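PDB 5DL5: membrane protein from Acinetobacter baumannii AB307-0294, which forms an outer-membrane beta-barrel of the OprD porin family (OccAB1) that probably lets small molecules, including antibiotics, into the cell. Local coordinates for residues E17-V25 with S63-V74; V143-L152 with V163-S173. All blocks are in the same frame, centred on the assembly; numbering follows the deposited sequence.

Interaction 1: residues E17-V25 with S63-V74; sequences EQSEAKGFV and SGFTPGIVGFGV
Q18 anchors the N-terminal segment with its side-chain amide, whose NE2 serves two backbone carbonyls of the 63-69 loop: T66 O at 2.8 Å and G68 O at 3.0 Å. Both acceptors lie close to the amide plane; T66 O is met in its own carbonyl plane, G68 O from a tilted position. With CG opposite the backbone N (chi1 -178°) and a bend at chi2, the amide is laid against the bare CA of G71, 3.1 Å from Q18 NE2. At the amide's other end, Q18 OE1 sits 3.7 Å from F65 CB, the amide standing 80° to the F65 ring, and is bonded by R117 of strand 106-118, so partners on both ends fix the amide's rotation. The backbone joins in through a water, which donates to Q18 O and accepts from G68 N. A type I turn from Q18 to A21 then reverses the chain and sets the A21 methyl against F65 O and the CA of P67. G23 passes with its CA 3.4 Å from F65 O, in a backbone conformation where a CB would press on the K22 carbonyl O, while its N and that of K22 are held by D27. F24 ends the crossing: its O accepts G64 N at 2.7 Å, and its ring swings back over the loop. S63 CB lies over the ring face, 3.6 Å from the F24 centroid and 17° off the normal, a CH-pi contact; V74 CG2 meets F24 CZ at 4.0 Å. S63 is itself held by V74 N, which donates to its OG. The whole is a hairpin turn between barrel strands 50-62 and 70-83, strapped by the N-terminal segment, consistent with the periplasmic rim of an OprD-type porin.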
loop_
_atom_site.group_PDB
_atom_site.type_symbol
_atom_site.label_atom_id
_atom_site.label_comp_id
_atom_site.label_asym_id
_atom_site.label_seq_id
_atom_site.Cartn_x
_atom_site.Cartn_y
_atom_site.Cartn_z
ATOM N N GLU A 17 25.593 6.654 -12.793
ATOM C CA GLU A 17 25.506 5.750 -11.613
ATOM C C GLU A 17 26.470 4.579 -11.799
ATOM O O GLU A 17 27.120 4.207 -10.859
ATOM C CB GLU A 17 24.119 5.129 -11.430
ATOM C CG GLU A 17 23.004 6.134 -11.103
ATOM C CD GLU A 17 21.580 5.560 -11.227
ATOM O OE1 GLU A 17 21.319 4.342 -11.351
ATOM O OE2 GLU A 17 20.662 6.382 -11.254
ATOM N N GLN A 18 26.578 4.011 -13.011
ATOM C CA GLN A 18 27.506 2.860 -13.187
ATOM C C GLN A 18 28.994 3.175 -13.154
ATOM O O GLN A 18 29.764 2.403 -12.572
ATOM C CB GLN A 18 27.135 1.944 -14.341
ATOM C CG GLN A 18 28.093 0.714 -14.472
ATOM C CD GLN A 18 28.246 -0.179 -13.249
ATOM O OE1 GLN A 18 27.368 -0.267 -12.434
ATOM N NE2 GLN A 18 29.350 -0.953 -13.201
ATOM N N SER A 19 29.386 4.347 -13.639
ATOM C CA SER A 19 30.780 4.723 -13.644
ATOM C C SER A 19 31.217 5.033 -12.256
ATOM O O SER A 19 32.361 5.041 -12.014
ATOM C CB SER A 19 31.093 5.887 -14.566
ATOM O OG SER A 19 30.278 6.970 -14.187
ATOM N N GLU A 20 30.321 5.308 -11.353
ATOM C CA GLU A 20 30.739 5.526 -9.962
ATOM C C GLU A 20 30.720 4.257 -9.126
ATOM O O GLU A 20 30.911 4.348 -7.935
ATOM C CB GLU A 20 29.840 6.628 -9.262
ATOM C CG GLU A 20 30.045 8.011 -9.849
ATOM C CD GLU A 20 31.526 8.331 -9.948
ATOM O OE1 GLU A 20 32.214 8.198 -8.903
ATOM O OE2 GLU A 20 32.047 8.615 -11.070
ATOM N N ALA A 21 30.437 3.092 -9.692
ATOM C CA ALA A 21 30.376 1.844 -8.895
ATOM C C ALA A 21 31.699 1.683 -8.111
ATOM O O ALA A 21 32.746 1.917 -8.663
ATOM C CB ALA A 21 30.241 0.641 -9.827
ATOM N N LYS A 22 31.645 1.296 -6.844
ATOM C CA LYS A 22 32.911 0.984 -6.070
ATOM C C LYS A 22 33.218 -0.500 -6.014
ATOM O O LYS A 22 34.335 -0.861 -5.854
ATOM C CB LYS A 22 32.772 1.380 -4.621
ATOM C CG LYS A 22 32.905 2.855 -4.290
ATOM C CD LYS A 22 33.323 2.958 -2.798
ATOM C CE LYS A 22 32.707 4.124 -2.052
ATOM N NZ LYS A 22 33.644 5.272 -2.098
ATOM N N GLY A 23 32.196 -1.344 -6.015
ATOM C CA GLY A 23 32.375 -2.773 -5.978
ATOM C C GLY A 23 31.270 -3.495 -5.289
ATOM O O GLY A 23 30.454 -2.879 -4.515
ATOM N N PHE A 24 31.180 -4.777 -5.660
ATOM C CA PHE A 24 30.161 -5.684 -5.117
ATOM C C PHE A 24 30.055 -5.599 -3.557
ATOM O O PHE A 24 28.948 -5.483 -2.986
ATOM C CB PHE A 24 30.520 -7.108 -5.476
ATOM C CG PHE A 24 29.447 -8.110 -5.148
ATOM C CD1 PHE A 24 28.451 -8.382 -6.029
ATOM C CD2 PHE A 24 29.531 -8.857 -4.018
ATOM C CE1 PHE A 24 27.554 -9.380 -5.789
ATOM C CE2 PHE A 24 28.606 -9.820 -3.739
ATOM C CZ PHE A 24 27.624 -10.090 -4.605
ATOM N N VAL A 25 31.197 -5.645 -2.927
ATOM C CA VAL A 25 31.340 -5.539 -1.454
ATOM C C VAL A 25 31.275 -4.086 -0.889
ATOM O O VAL A 25 30.479 -3.786 0.003
ATOM C CB VAL A 25 32.642 -6.222 -0.963
ATOM C CG1 VAL A 25 32.788 -6.117 0.554
ATOM C CG2 VAL A 25 32.641 -7.697 -1.356
ATOM N N SER A 63 23.802 -6.158 -2.618
ATOM C CA SER A 63 25.185 -6.035 -2.969
ATOM C C SER A 63 25.400 -4.689 -3.634
ATOM O O SER A 63 24.459 -4.092 -4.058
ATOM C CB SER A 63 25.673 -7.121 -3.923
ATOM O OG SER A 63 25.177 -7.022 -5.225
ATOM N N GLY A 64 26.625 -4.235 -3.707
ATOM C CA GLY A 64 26.875 -3.232 -4.657
ATOM C C GLY A 64 26.956 -3.795 -6.101
ATOM O O GLY A 64 26.732 -4.983 -6.321
ATOM N N PHE A 65 27.409 -2.974 -7.048
ATOM C CA PHE A 65 27.559 -3.423 -8.437
ATOM C C PHE A 65 29.043 -3.578 -8.699
ATOM O O PHE A 65 29.910 -2.750 -8.312
ATOM C CB PHE A 65 26.879 -2.498 -9.512
ATOM C CG PHE A 65 25.378 -2.501 -9.505
ATOM C CD1 PHE A 65 24.704 -1.645 -8.646
ATOM C CD2 PHE A 65 24.621 -3.329 -10.367
ATOM C CE1 PHE A 65 23.332 -1.587 -8.658
ATOM C CE2 PHE A 65 23.203 -3.243 -10.384
ATOM C CZ PHE A 65 22.558 -2.411 -9.458
ATOM N N THR A 66 29.368 -4.606 -9.439
ATOM C CA THR A 66 30.755 -4.701 -9.873
ATOM C C THR A 66 31.088 -3.510 -10.825
ATOM O O THR A 66 30.218 -3.046 -11.524
ATOM C CB THR A 66 31.047 -6.012 -10.635
ATOM O OG1 THR A 66 30.105 -6.192 -11.719
ATOM C CG2 THR A 66 30.987 -7.204 -9.706
ATOM N N PRO A 67 32.329 -3.057 -10.836
ATOM C CA PRO A 67 32.801 -1.983 -11.696
ATOM C C PRO A 67 32.926 -2.408 -13.210
ATOM O O PRO A 67 33.081 -3.587 -13.477
ATOM C CB PRO A 67 34.145 -1.584 -11.072
ATOM C CG PRO A 67 34.608 -2.800 -10.316
ATOM C CD PRO A 67 33.394 -3.600 -9.949
ATOM N N GLY A 68 32.798 -1.451 -14.145
ATOM C CA GLY A 68 32.921 -1.742 -15.574
ATOM C C GLY A 68 31.797 -1.120 -16.304
ATOM O O GLY A 68 30.915 -0.451 -15.688
ATOM N N ILE A 69 31.769 -1.343 -17.617
ATOM C CA ILE A 69 30.735 -0.711 -18.471
ATOM C C ILE A 69 29.333 -1.180 -18.171
ATOM O O ILE A 69 28.339 -0.428 -18.250
ATOM C CB ILE A 69 31.113 -0.888 -19.981
ATOM C CG1 ILE A 69 30.192 -0.056 -20.908
ATOM C CG2 ILE A 69 31.084 -2.357 -20.414
ATOM C CD1 ILE A 69 30.468 1.437 -20.972
ATOM N N VAL A 70 29.217 -2.439 -17.808
ATOM C CA VAL A 70 28.018 -2.990 -17.215
ATOM C C VAL A 70 28.363 -3.571 -15.861
ATOM O O VAL A 70 29.354 -4.245 -15.736
ATOM C CB VAL A 70 27.313 -4.055 -18.077
ATOM C CG1 VAL A 70 26.080 -4.564 -17.390
ATOM C CG2 VAL A 70 26.880 -3.476 -19.395
ATOM N N GLY A 71 27.565 -3.243 -14.842
ATOM C CA GLY A 71 27.836 -3.660 -13.492
ATOM C C GLY A 71 26.815 -4.759 -13.129
ATOM O O GLY A 71 25.735 -4.775 -13.710
ATOM N N PHE A 72 27.188 -5.657 -12.223
ATOM C CA PHE A 72 26.354 -6.758 -11.811
ATOM C C PHE A 72 26.311 -6.896 -10.279
ATOM O O PHE A 72 27.268 -6.593 -9.580
ATOM C CB PHE A 72 26.866 -8.097 -12.433
ATOM C CG PHE A 72 26.851 -8.096 -13.944
ATOM C CD1 PHE A 72 25.712 -8.463 -14.640
ATOM C CD2 PHE A 72 27.946 -7.699 -14.638
ATOM C CE1 PHE A 72 25.668 -8.378 -16.049
ATOM C CE2 PHE A 72 27.950 -7.658 -16.006
ATOM C CZ PHE A 72 26.786 -8.013 -16.712
ATOM N N GLY A 73 25.153 -7.282 -9.755
ATOM C CA GLY A 73 25.059 -7.565 -8.321
ATOM C C GLY A 73 23.891 -8.487 -8.102
ATOM O O GLY A 73 23.259 -9.038 -9.061
ATOM N N VAL A 74 23.586 -8.651 -6.815
ATOM C CA VAL A 74 22.476 -9.473 -6.372
ATOM C C VAL A 74 21.755 -8.818 -5.205
ATOM O O VAL A 74 22.305 -7.938 -4.533
ATOM C CB VAL A 74 22.961 -10.889 -5.873
ATOM C CG1 VAL A 74 23.813 -11.594 -6.911
ATOM C CG2 VAL A 74 23.681 -10.766 -4.572
HETATM O O HOH W 1 32.203 1.158 -13.134
#

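Interaction 2: residues V143-L152 with V163-S173; sequences VPEYFTGTLL and VAGKFTKDQMS
E145 and D170 meet closely where the chain enters the antiparallel pairing: E145 OE2 lies 2.6 Å from D170 OD1, the carboxylates 28° from coplanar, so one acid probably holds a proton and donates it to the other. E145 gets there with CG opposite its backbone N (chi1 175°) and an extended chain, and its OE1 takes N-H groups of N138 and F313. The F147 ring lies alongside D170, 11° from parallel with the carboxylate, and D170 OD1 stands 3.5 Å above the F147 ring plane, toward the rim. The F167 ring lies along the corner at G149, F167 CD1 3.8 Å from F147 CB and F167 CZ 4.0 Å from L151 CB. Back at the E145 end, S173 OG, also bonded to N138, donates to V143 O at 2.6 Å.

On the other face Y146 and Q171 are buried, but the part with T148, T150, K166 and K169 is looser. T148 and K169 run side by side, their CB atoms 3.7 Å apart, but both lysine ends lead away. T148 O accepts T168 N at 2.9 Å and, weakly, K169 N: a classic beta bulge, past which short strand 146-148 extends the porin-barrel hairpin 150-157/160-171.

Strand 150-157 pairs on its other edge with strand 121-125, where T150 and L152 touch V123, and strand 160-171 with strand 190-200. The 143-146 end instead packs on strands 50-62 and 70-83, V143 on I58 and Y146 bonded to D79, while R109 of strand 106-118 bonds to P144 O.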
loop_
_atom_site.group_PDB
_atom_site.type_symbol
_atom_site.label_atom_id
_atom_site.label_comp_id
_atom_site.label_asym_id
_atom_site.label_seq_id
_atom_site.Cartn_x
_atom_site.Cartn_y
_atom_site.Cartn_z
ATOM N N VAL A 143 4.729 -8.222 7.317
ATOM C CA VAL A 143 5.808 -8.449 6.377
ATOM C C VAL A 143 5.387 -7.944 4.967
ATOM O O VAL A 143 4.235 -7.921 4.643
ATOM C CB VAL A 143 6.229 -9.952 6.310
ATOM C CG1 VAL A 143 6.835 -10.371 7.631
ATOM C CG2 VAL A 143 5.053 -10.888 6.023
ATOM N N PRO A 144 6.378 -7.686 4.101
ATOM C CA PRO A 144 6.049 -7.128 2.756
ATOM C C PRO A 144 5.567 -8.137 1.808
ATOM O O PRO A 144 5.862 -9.328 1.866
ATOM C CB PRO A 144 7.341 -6.412 2.308
ATOM C CG PRO A 144 8.436 -6.887 3.277
ATOM C CD PRO A 144 7.816 -7.630 4.423
ATOM N N GLU A 145 4.720 -7.669 0.949
ATOM C CA GLU A 145 4.295 -8.411 -0.204
ATOM C C GLU A 145 5.415 -8.454 -1.252
ATOM O O GLU A 145 6.117 -7.438 -1.431
ATOM C CB GLU A 145 3.018 -7.738 -0.762
ATOM C CG GLU A 145 2.486 -8.327 -2.069
ATOM C CD GLU A 145 1.256 -7.603 -2.587
ATOM O OE1 GLU A 145 0.915 -6.524 -2.018
ATOM O OE2 GLU A 145 0.571 -8.251 -3.437
ATOM N N TYR A 146 5.642 -9.638 -1.850
ATOM C CA TYR A 146 6.719 -9.818 -2.837
ATOM C C TYR A 146 6.226 -10.082 -4.187
ATOM O O TYR A 146 5.331 -10.895 -4.391
ATOM C CB TYR A 146 7.746 -10.976 -2.471
ATOM C CG TYR A 146 8.461 -10.758 -1.116
ATOM C CD1 TYR A 146 9.199 -9.645 -0.895
ATOM C CD2 TYR A 146 8.336 -11.648 -0.041
ATOM C CE1 TYR A 146 9.839 -9.404 0.289
ATOM C CE2 TYR A 146 9.015 -11.445 1.186
ATOM C CZ TYR A 146 9.729 -10.292 1.347
ATOM O OH TYR A 146 10.459 -9.939 2.476
ATOM N N PHE A 147 6.865 -9.468 -5.169
ATOM C CA PHE A 147 6.583 -9.822 -6.578
ATOM C C PHE A 147 7.824 -10.476 -7.228
ATOM O O PHE A 147 8.892 -10.140 -6.852
ATOM C CB PHE A 147 6.179 -8.569 -7.312
ATOM C CG PHE A 147 4.765 -8.112 -7.014
ATOM C CD1 PHE A 147 3.657 -8.638 -7.737
ATOM C CD2 PHE A 147 4.543 -7.180 -6.041
ATOM C CE1 PHE A 147 2.387 -8.137 -7.532
ATOM C CE2 PHE A 147 3.252 -6.726 -5.798
ATOM C CZ PHE A 147 2.182 -7.219 -6.512
ATOM N N THR A 148 7.633 -11.399 -8.159
ATOM C CA THR A 148 8.702 -11.990 -8.893
ATOM C C THR A 148 8.577 -11.655 -10.365
ATOM O O THR A 148 7.581 -11.904 -10.974
ATOM C CB THR A 148 8.744 -13.512 -8.705
ATOM O OG1 THR A 148 8.707 -13.813 -7.310
ATOM C CG2 THR A 148 10.042 -14.217 -9.355
ATOM N N GLY A 149 9.667 -11.130 -10.915
ATOM C CA GLY A 149 9.744 -10.821 -12.350
ATOM C C GLY A 149 10.863 -9.867 -12.567
ATOM O O GLY A 149 11.830 -9.947 -11.811
ATOM N N THR A 150 10.741 -8.991 -13.582
ATOM C CA THR A 150 11.811 -8.167 -14.063
ATOM C C THR A 150 11.392 -6.704 -14.069
ATOM O O THR A 150 10.303 -6.430 -14.550
ATOM C CB THR A 150 12.162 -8.519 -15.549
ATOM O OG1 THR A 150 12.536 -9.843 -15.568
ATOM C CG2 THR A 150 13.508 -7.737 -16.092
ATOM N N LEU A 151 12.205 -5.821 -13.508
ATOM C CA LEU A 151 11.934 -4.410 -13.497
ATOM C C LEU A 151 13.101 -3.673 -13.986
ATOM O O LEU A 151 14.243 -3.800 -13.477
ATOM C CB LEU A 151 11.636 -3.904 -12.094
ATOM C CG LEU A 151 11.251 -2.430 -11.925
ATOM C CD1 LEU A 151 9.910 -2.179 -12.555
ATOM C CD2 LEU A 151 11.210 -1.920 -10.447
ATOM N N LEU A 152 12.853 -2.857 -14.967
ATOM C CA LEU A 152 13.863 -1.959 -15.455
ATOM C C LEU A 152 13.525 -0.550 -14.978
ATOM O O LEU A 152 12.354 -0.120 -15.121
ATOM C CB LEU A 152 13.861 -1.897 -17.011
ATOM C CG LEU A 152 14.839 -0.925 -17.722
ATOM C CD1 LEU A 152 15.182 -1.459 -19.048
ATOM C CD2 LEU A 152 14.267 0.470 -17.934
ATOM N N VAL A 163 10.088 3.513 -15.680
ATOM C CA VAL A 163 10.090 2.112 -15.358
ATOM C C VAL A 163 9.328 1.308 -16.385
ATOM O O VAL A 163 8.413 1.815 -17.033
ATOM C CB VAL A 163 9.494 1.850 -13.949
ATOM C CG1 VAL A 163 10.312 2.616 -12.921
ATOM C CG2 VAL A 163 8.067 2.372 -13.784
ATOM N N ALA A 164 9.755 0.051 -16.542
ATOM C CA ALA A 164 9.043 -0.962 -17.282
ATOM C C ALA A 164 9.287 -2.305 -16.629
ATOM O O ALA A 164 10.423 -2.618 -16.265
ATOM C CB ALA A 164 9.501 -0.998 -18.773
ATOM N N GLY A 165 8.249 -3.133 -16.491
ATOM C CA GLY A 165 8.421 -4.412 -15.807
ATOM C C GLY A 165 7.446 -5.412 -16.260
ATOM O O GLY A 165 6.471 -5.172 -16.917
ATOM N N LYS A 166 7.749 -6.617 -15.925
ATOM C CA LYS A 166 6.880 -7.736 -16.133
ATOM C C LYS A 166 6.956 -8.676 -14.923
ATOM O O LYS A 166 8.026 -9.137 -14.594
ATOM C CB LYS A 166 7.302 -8.528 -17.331
ATOM C CG LYS A 166 6.347 -9.721 -17.450
ATOM C CD LYS A 166 6.377 -10.441 -18.782
ATOM C CE LYS A 166 7.614 -11.213 -18.909
ATOM N NZ LYS A 166 7.451 -11.957 -20.178
ATOM N N PHE A 167 5.833 -8.998 -14.315
ATOM C CA PHE A 167 5.767 -9.870 -13.089
ATOM C C PHE A 167 4.907 -11.029 -13.302
ATOM O O PHE A 167 3.823 -10.900 -13.921
ATOM C CB PHE A 167 5.293 -8.972 -11.935
ATOM C CG PHE A 167 6.302 -7.906 -11.644
ATOM C CD1 PHE A 167 7.472 -8.237 -10.910
ATOM C CD2 PHE A 167 6.204 -6.655 -12.250
ATOM C CE1 PHE A 167 8.478 -7.324 -10.721
ATOM C CE2 PHE A 167 7.239 -5.719 -12.055
ATOM C CZ PHE A 167 8.367 -6.070 -11.304
ATOM N N THR A 168 5.356 -12.199 -12.828
ATOM C CA THR A 168 4.567 -13.402 -12.958
ATOM C C THR A 168 4.237 -14.086 -11.621
ATOM O O THR A 168 3.585 -15.114 -11.633
ATOM C CB THR A 168 5.309 -14.536 -13.819
ATOM O OG1 THR A 168 6.588 -14.659 -13.241
ATOM C CG2 THR A 168 5.399 -14.080 -15.310
ATOM N N LYS A 169 4.690 -13.555 -10.504
ATOM C CA LYS A 169 4.260 -14.129 -9.227
ATOM C C LYS A 169 3.976 -12.992 -8.284
ATOM O O LYS A 169 4.664 -11.959 -8.342
ATOM C CB LYS A 169 5.336 -15.028 -8.570
ATOM C CG LYS A 169 5.666 -16.328 -9.461
ATOM C CD LYS A 169 6.600 -17.220 -8.585
ATOM C CE LYS A 169 6.925 -18.519 -9.301
ATOM N NZ LYS A 169 7.658 -19.254 -8.189
ATOM N N ASP A 170 3.029 -13.236 -7.396
ATOM C CA ASP A 170 2.687 -12.258 -6.339
ATOM C C ASP A 170 2.500 -13.028 -5.067
ATOM O O ASP A 170 1.745 -13.943 -5.044
ATOM C CB ASP A 170 1.421 -11.531 -6.773
ATOM C CG ASP A 170 0.832 -10.609 -5.653
ATOM O OD1 ASP A 170 1.548 -10.223 -4.742
ATOM O OD2 ASP A 170 -0.365 -10.345 -5.701
ATOM N N GLN A 171 3.291 -12.710 -4.058
ATOM C CA GLN A 171 3.217 -13.438 -2.772
ATOM C C GLN A 171 2.818 -12.435 -1.643
ATOM O O GLN A 171 3.645 -11.643 -1.187
ATOM C CB GLN A 171 4.602 -14.075 -2.410
ATOM C CG GLN A 171 4.472 -14.930 -1.104
ATOM C CD GLN A 171 5.749 -15.747 -0.697
ATOM O OE1 GLN A 171 6.808 -15.473 -1.101
ATOM N NE2 GLN A 171 5.596 -16.651 0.145
ATOM N N MET A 172 1.548 -12.487 -1.247
ATOM C CA MET A 172 1.035 -11.533 -0.282
ATOM C C MET A 172 1.541 -11.892 1.127
ATOM O O MET A 172 2.069 -13.004 1.376
ATOM C CB MET A 172 -0.505 -11.511 -0.270
ATOM C CG MET A 172 -1.047 -10.153 -0.681
ATOM S SD MET A 172 -0.579 -8.852 0.465
ATOM C CE MET A 172 -1.675 -9.249 1.851
ATOM N N SER A 173 1.438 -10.901 1.990
ATOM C CA SER A 173 2.052 -10.982 3.323
ATOM C C SER A 173 1.650 -12.161 4.190
ATOM O O SER A 173 2.426 -12.642 4.975
ATOM C CB SER A 173 1.656 -9.672 4.067
ATOM O OG SER A 173 2.130 -8.578 3.272
#

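Following the chain, interaction 1 comes first: residues 17-25 meet 63-74, closing a loop that holds the hairpin of strands 29-43 and 50-62. Interaction 2 opens only after that loop is complete and closes a much shorter one, the hairpin of strands 150-157 and 160-171, so the two follow in series and neither nest nor cross. The centres of interactions 1 and 2 are about 23 Å apart, and the two do not touch. The barrel wall connects them: strand 70-83, which starts in interaction 1, pairs with strand 106-118, then strand 121-125, then strand 150-157. Two side-chain bonds shorten this path, E17 with H155 and Y146 with D79.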